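Local coordinates for protein apolipophorin-3b (Locusta migratoria, PDB 1AEP) that helps load diacylglycerol into lipophorin, covering the growing hydrophobic surface of this insect lipoprotein for lipid transport during flight, at residues A[54-59]-A[76-81]; A[82-87]-A[106-111]. All blocks are in the same frame, centred on the assembly; numbering follows the deposited sequence.

Contacts 1 and 2 follow one another along the chain and share helix 69-83. In contact 1, residues 76-81 of that helix pack against 54-59 of helix 36-63; in contact 2, the 82-87 segment that follows meets 106-111 of helix 94-121. Their centres lie about 10 Å apart. Gln111 links them most directly: while its amide serves contact 2, its side chain also packs on Phe77, Asn80 and Leu81 of contact 1. No ligand is bound here. Together they join three helices of the bundle: contact 1 is buried and mostly apolar, and contact 2 combines a polar grip at Ser84 with an apolar touch between Ile85 and Val108.

Contact 1 of 2, residues A[54-59]-A[76-81]; sequences EVTTSL and AFARNL
Thr56 and Ala78 have the nearest CA atoms across segments 54-59 and 76-81, 4.5 Å apart. The two segments run nearly antiparallel, at 162°, and their axes approach to 8.5 Å, a close spacing that the small side chain of Ala78 suits well: its methyl lies against the backbone O of Thr56, 3.5 Å from Ala78 CB. The side chain of Thr56 meets the same residue atom by atom. Thr56 CB lies 4.0 Å from Ala78 O, and there the side chain forks. With CG2 anti to the backbone N, the methyl branch packs against Ala78 O and, slightly farther off, Ala78 CB, whereas Thr56 OG1 donates a hydrogen bond to Ala78 O, 3.1 Å away. The hydroxyl comes from above the carbonyl plane, 35° out of it. OG1 also brushes Leu81 CB, the side chains of Thr56 and Leu81 running alongside one another but pointing opposite ways, and it has a weak bond to Ile52 O in its own helix. A threonine suits this buried spot because its hydroxyl finds a backbone carbonyl acceptor in Ala78 O, while its methyl adds apolar packing.

On the flank facing the core the contacts are purely apolar. Leu59 rests its CB on the Ala78 methyl and meets the Phe77 ring at a slant, with Leu59 CD2 4.0 Å from Phe77 CE2. Leu81 CG covers part of one face of that ring, which also packs edge-to-face with Trp112 of helix 94-121. Val55 CG1 meets Leu81 CD1 at 4.2 Å, and both Val55 and Leu59 reach on to helix 131-154. Such inward-facing apolar side chains on antiparallel amphipathic helices are characteristic of the five-helix up-and-down bundle of apolipophorin III.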
loop_
_atom_site.group_PDB
_atom_site.type_symbol
_atom_site.label_atom_id
_atom_site.label_comp_id
_atom_site.label_asym_id
_atom_site.label_seq_id
_atom_site.Cartn_x
_atom_site.Cartn_y
_atom_site.Cartn_z
ATOM N N GLU A 54 -5.099 -0.073 -8.270
ATOM C CA GLU A 54 -6.539 -0.023 -8.427
ATOM C C GLU A 54 -7.108 1.178 -7.721
ATOM O O GLU A 54 -7.939 1.905 -8.266
ATOM C CB GLU A 54 -7.196 -1.260 -7.810
ATOM C CG GLU A 54 -8.313 -1.889 -8.641
ATOM C CD GLU A 54 -8.382 -3.367 -8.403
ATOM O OE1 GLU A 54 -9.014 -3.850 -7.506
ATOM O OE2 GLU A 54 -7.630 -4.035 -9.278
ATOM N N VAL A 55 -6.647 1.346 -6.478
ATOM C CA VAL A 55 -7.003 2.414 -5.580
ATOM C C VAL A 55 -6.659 3.731 -6.218
ATOM O O VAL A 55 -7.496 4.623 -6.388
ATOM C CB VAL A 55 -6.126 2.228 -4.323
ATOM C CG1 VAL A 55 -6.200 3.380 -3.383
ATOM C CG2 VAL A 55 -6.539 0.987 -3.604
ATOM N N THR A 56 -5.396 3.844 -6.613
ATOM C CA THR A 56 -4.917 5.030 -7.278
ATOM C C THR A 56 -5.853 5.495 -8.377
ATOM O O THR A 56 -6.152 6.672 -8.513
ATOM C CB THR A 56 -3.578 4.651 -7.888
ATOM O OG1 THR A 56 -2.577 4.798 -6.909
ATOM C CG2 THR A 56 -3.331 5.562 -9.047
ATOM N N THR A 57 -6.334 4.538 -9.166
ATOM C CA THR A 57 -7.247 4.815 -10.256
ATOM C C THR A 57 -8.620 5.235 -9.796
ATOM O O THR A 57 -9.258 6.122 -10.334
ATOM C CB THR A 57 -7.306 3.629 -11.210
ATOM O OG1 THR A 57 -6.019 3.565 -11.758
ATOM C CG2 THR A 57 -8.313 3.907 -12.303
ATOM N N SER A 58 -9.076 4.628 -8.747
ATOM C CA SER A 58 -10.383 5.022 -8.316
ATOM C C SER A 58 -10.399 6.365 -7.602
ATOM O O SER A 58 -11.400 7.072 -7.593
ATOM C CB SER A 58 -10.947 3.888 -7.497
ATOM O OG SER A 58 -10.356 3.928 -6.244
ATOM N N LEU A 59 -9.286 6.740 -7.015
ATOM C CA LEU A 59 -9.171 8.008 -6.324
ATOM C C LEU A 59 -8.946 9.113 -7.337
ATOM O O LEU A 59 -9.347 10.252 -7.153
ATOM C CB LEU A 59 -7.865 7.922 -5.515
ATOM C CG LEU A 59 -7.895 7.945 -3.995
ATOM C CD1 LEU A 59 -9.230 7.574 -3.464
ATOM C CD2 LEU A 59 -6.825 6.978 -3.533
ATOM N N ALA A 76 -2.944 14.075 -6.675
ATOM C CA ALA A 76 -1.534 13.968 -6.342
ATOM C C ALA A 76 -1.243 12.718 -5.541
ATOM O O ALA A 76 -0.362 11.931 -5.877
ATOM C CB ALA A 76 -1.144 15.152 -5.476
ATOM N N PHE A 77 -1.966 12.551 -4.442
ATOM C CA PHE A 77 -1.777 11.420 -3.581
ATOM C C PHE A 77 -1.810 10.136 -4.348
ATOM O O PHE A 77 -0.947 9.276 -4.211
ATOM C CB PHE A 77 -2.842 11.434 -2.525
ATOM C CG PHE A 77 -2.902 10.186 -1.691
ATOM C CD1 PHE A 77 -1.841 9.764 -0.908
ATOM C CD2 PHE A 77 -4.090 9.474 -1.581
ATOM C CE1 PHE A 77 -1.949 8.645 -0.088
ATOM C CE2 PHE A 77 -4.206 8.338 -0.791
ATOM C CZ PHE A 77 -3.125 7.893 -0.048
ATOM N N ALA A 78 -2.832 10.015 -5.161
ATOM C CA ALA A 78 -2.934 8.836 -5.950
ATOM C C ALA A 78 -1.675 8.618 -6.784
ATOM O O ALA A 78 -1.095 7.541 -6.765
ATOM C CB ALA A 78 -4.098 9.002 -6.873
ATOM N N ARG A 79 -1.275 9.638 -7.548
ATOM C CA ARG A 79 -0.105 9.543 -8.406
ATOM C C ARG A 79 1.084 9.021 -7.633
ATOM O O ARG A 79 1.786 8.121 -8.056
ATOM C CB ARG A 79 0.277 10.850 -9.082
ATOM C CG ARG A 79 -0.460 11.073 -10.398
ATOM C CD ARG A 79 -0.023 12.320 -11.167
ATOM N NE ARG A 79 -1.061 12.867 -12.063
ATOM C CZ ARG A 79 -1.598 12.251 -13.130
ATOM N NH1 ARG A 79 -1.219 11.020 -13.516
ATOM N NH2 ARG A 79 -2.543 12.886 -13.839
ATOM N N ASN A 80 1.277 9.599 -6.464
ATOM C CA ASN A 80 2.359 9.213 -5.595
ATOM C C ASN A 80 2.298 7.769 -5.141
ATOM O O ASN A 80 3.322 7.087 -5.161
ATOM C CB ASN A 80 2.389 10.126 -4.392
ATOM C CG ASN A 80 3.163 11.300 -4.790
ATOM O OD1 ASN A 80 4.387 11.321 -4.667
ATOM N ND2 ASN A 80 2.461 12.292 -5.410
ATOM N N LEU A 81 1.100 7.313 -4.707
ATOM C CA LEU A 81 0.958 5.946 -4.273
ATOM C C LEU A 81 1.463 5.051 -5.371
ATOM O O LEU A 81 2.192 4.110 -5.142
ATOM C CB LEU A 81 -0.505 5.588 -4.164
ATOM C CG LEU A 81 -1.022 5.772 -2.788
ATOM C CD1 LEU A 81 -2.470 5.323 -2.849
ATOM C CD2 LEU A 81 -0.229 4.858 -1.913
#

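Contact 2 of 2, residues A[82-87]-A[106-111]; sequences NNSIHD and TNVGHQ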
loop_
_atom_site.group_PDB
_atom_site.type_symbol
_atom_site.label_atom_id
_atom_site.label_comp_id
_atom_site.label_asym_id
_atom_site.label_seq_id
_atom_site.Cartn_x
_atom_site.Cartn_y
_atom_site.Cartn_z
ATOM N N ASN A 82 1.090 5.413 -6.603
ATOM C CA ASN A 82 1.494 4.678 -7.781
ATOM C C ASN A 82 2.999 4.675 -7.998
ATOM O O ASN A 82 3.582 3.712 -8.487
ATOM C CB ASN A 82 0.900 5.290 -9.008
ATOM C CG ASN A 82 1.112 4.323 -10.108
ATOM O OD1 ASN A 82 0.754 3.140 -9.956
ATOM N ND2 ASN A 82 1.723 4.808 -11.169
ATOM N N ASN A 83 3.641 5.764 -7.642
ATOM C CA ASN A 83 5.063 5.845 -7.842
ATOM C C ASN A 83 5.865 5.013 -6.864
ATOM O O ASN A 83 6.960 4.544 -7.164
ATOM C CB ASN A 83 5.580 7.275 -8.014
ATOM C CG ASN A 83 4.933 7.909 -9.244
ATOM O OD1 ASN A 83 5.188 9.074 -9.582
ATOM N ND2 ASN A 83 4.062 7.139 -9.919
ATOM N N SER A 84 5.324 4.814 -5.689
ATOM C CA SER A 84 6.076 4.032 -4.752
ATOM C C SER A 84 5.952 2.541 -4.964
ATOM O O SER A 84 6.656 1.781 -4.315
ATOM C CB SER A 84 5.983 4.476 -3.309
ATOM O OG SER A 84 4.648 4.608 -2.922
ATOM N N ILE A 85 5.093 2.109 -5.900
ATOM C CA ILE A 85 4.949 0.675 -6.159
ATOM C C ILE A 85 5.407 0.159 -7.537
ATOM O O ILE A 85 5.927 -0.954 -7.635
ATOM C CB ILE A 85 3.626 0.043 -5.728
ATOM C CG1 ILE A 85 2.407 0.890 -6.102
ATOM C CG2 ILE A 85 3.640 -0.288 -4.251
ATOM C CD1 ILE A 85 1.827 0.538 -7.465
ATOM N N HIS A 86 5.191 0.957 -8.582
ATOM C CA HIS A 86 5.530 0.604 -9.956
ATOM C C HIS A 86 6.698 -0.354 -10.122
ATOM O O HIS A 86 6.608 -1.405 -10.766
ATOM C CB HIS A 86 5.740 1.806 -10.877
ATOM C CG HIS A 86 5.332 1.450 -12.270
ATOM N ND1 HIS A 86 4.121 0.810 -12.552
ATOM C CD2 HIS A 86 5.995 1.620 -13.446
ATOM C CE1 HIS A 86 4.069 0.623 -13.870
ATOM N NE2 HIS A 86 5.182 1.099 -14.438
ATOM N N ASP A 87 7.807 0.031 -9.522
ATOM C CA ASP A 87 9.011 -0.753 -9.605
ATOM C C ASP A 87 9.300 -1.489 -8.335
ATOM O O ASP A 87 10.199 -1.128 -7.594
ATOM C CB ASP A 87 10.198 0.146 -9.883
ATOM C CG ASP A 87 10.184 0.632 -11.285
ATOM O OD1 ASP A 87 9.960 -0.076 -12.260
ATOM O OD2 ASP A 87 10.437 1.933 -11.377
ATOM N N THR A 106 6.626 0.186 3.038
ATOM C CA THR A 106 6.862 1.263 3.942
ATOM C C THR A 106 6.429 2.603 3.373
ATOM O O THR A 106 5.855 3.405 4.066
ATOM C CB THR A 106 8.278 1.195 4.460
ATOM O OG1 THR A 106 8.455 -0.123 4.938
ATOM C CG2 THR A 106 8.395 2.169 5.584
ATOM N N ASN A 107 6.673 2.837 2.090
ATOM C CA ASN A 107 6.263 4.092 1.485
ATOM C C ASN A 107 4.731 4.246 1.381
ATOM O O ASN A 107 4.200 5.352 1.473
ATOM C CB ASN A 107 6.797 4.210 0.074
ATOM C CG ASN A 107 8.283 4.230 0.081
ATOM O OD1 ASN A 107 8.915 3.978 -0.961
ATOM N ND2 ASN A 107 8.831 4.484 1.257
ATOM N N VAL A 108 4.010 3.140 1.176
ATOM C CA VAL A 108 2.558 3.198 1.058
ATOM C C VAL A 108 1.939 3.613 2.380
ATOM O O VAL A 108 0.972 4.368 2.436
ATOM C CB VAL A 108 2.011 1.859 0.569
ATOM C CG1 VAL A 108 0.518 1.774 0.740
ATOM C CG2 VAL A 108 2.361 1.736 -0.896
ATOM N N GLY A 109 2.537 3.123 3.458
ATOM C CA GLY A 109 2.075 3.452 4.787
ATOM C C GLY A 109 2.284 4.917 5.146
ATOM O O GLY A 109 1.408 5.558 5.735
ATOM N N HIS A 110 3.465 5.437 4.789
ATOM C CA HIS A 110 3.824 6.816 5.083
ATOM C C HIS A 110 2.965 7.800 4.348
ATOM O O HIS A 110 2.554 8.803 4.911
ATOM C CB HIS A 110 5.288 7.116 4.916
ATOM C CG HIS A 110 6.047 6.375 5.940
ATOM N ND1 HIS A 110 7.369 6.035 5.714
ATOM C CD2 HIS A 110 5.671 5.917 7.161
ATOM C CE1 HIS A 110 7.756 5.377 6.798
ATOM N NE2 HIS A 110 6.781 5.294 7.689
ATOM N N GLN A 111 2.684 7.474 3.096
ATOM C CA GLN A 111 1.846 8.278 2.248
ATOM C C GLN A 111 0.398 8.313 2.746
ATOM O O GLN A 111 -0.311 9.303 2.563
ATOM C CB GLN A 111 1.953 7.720 0.863
ATOM C CG GLN A 111 2.873 8.576 0.012
ATOM C CD GLN A 111 3.622 7.748 -1.002
ATOM O OE1 GLN A 111 4.852 7.620 -0.979
ATOM N NE2 GLN A 111 2.845 7.141 -1.895
#
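Ser84 lies against Asn107 and Gln111 near the C-terminal end of helix 69-83, beside helix 94-121, two elements of the apolipophorin III helix bundle. The backbone register pairs Ser84 with Asn107, their CA atoms 6.2 Å apart, and a residue as small as serine suits so close a pass: Ser84 CB sits 3.5 Å from Asn107 CB. Ser84 OG, held between its backbone N and carbonyl carbon (chi1 52°), is directed at the Gln111 amide. Gln111 NE2 donates to it over 3.3 Å, a bent bond with an N-H...O angle of 144°, the hydroxyl lying 22° out of the amide plane. The bend at chi2 carries the amide of Gln111 across to Ser84, whose OG also bonds weakly to Leu81 O, three residues earlier. A leucine in place of Gln111 would probably leave Ser84 OG without its amide donor, with only the weak link to Leu81 O among the bonds described. Next along the chain, Ile85 is buried with Val108 beside Ile52 of helix 36-63, where branched aliphatic side chains pack without a polar group to satisfy, Ile85 CG2 lying 4.1 Å from Val108 CG2.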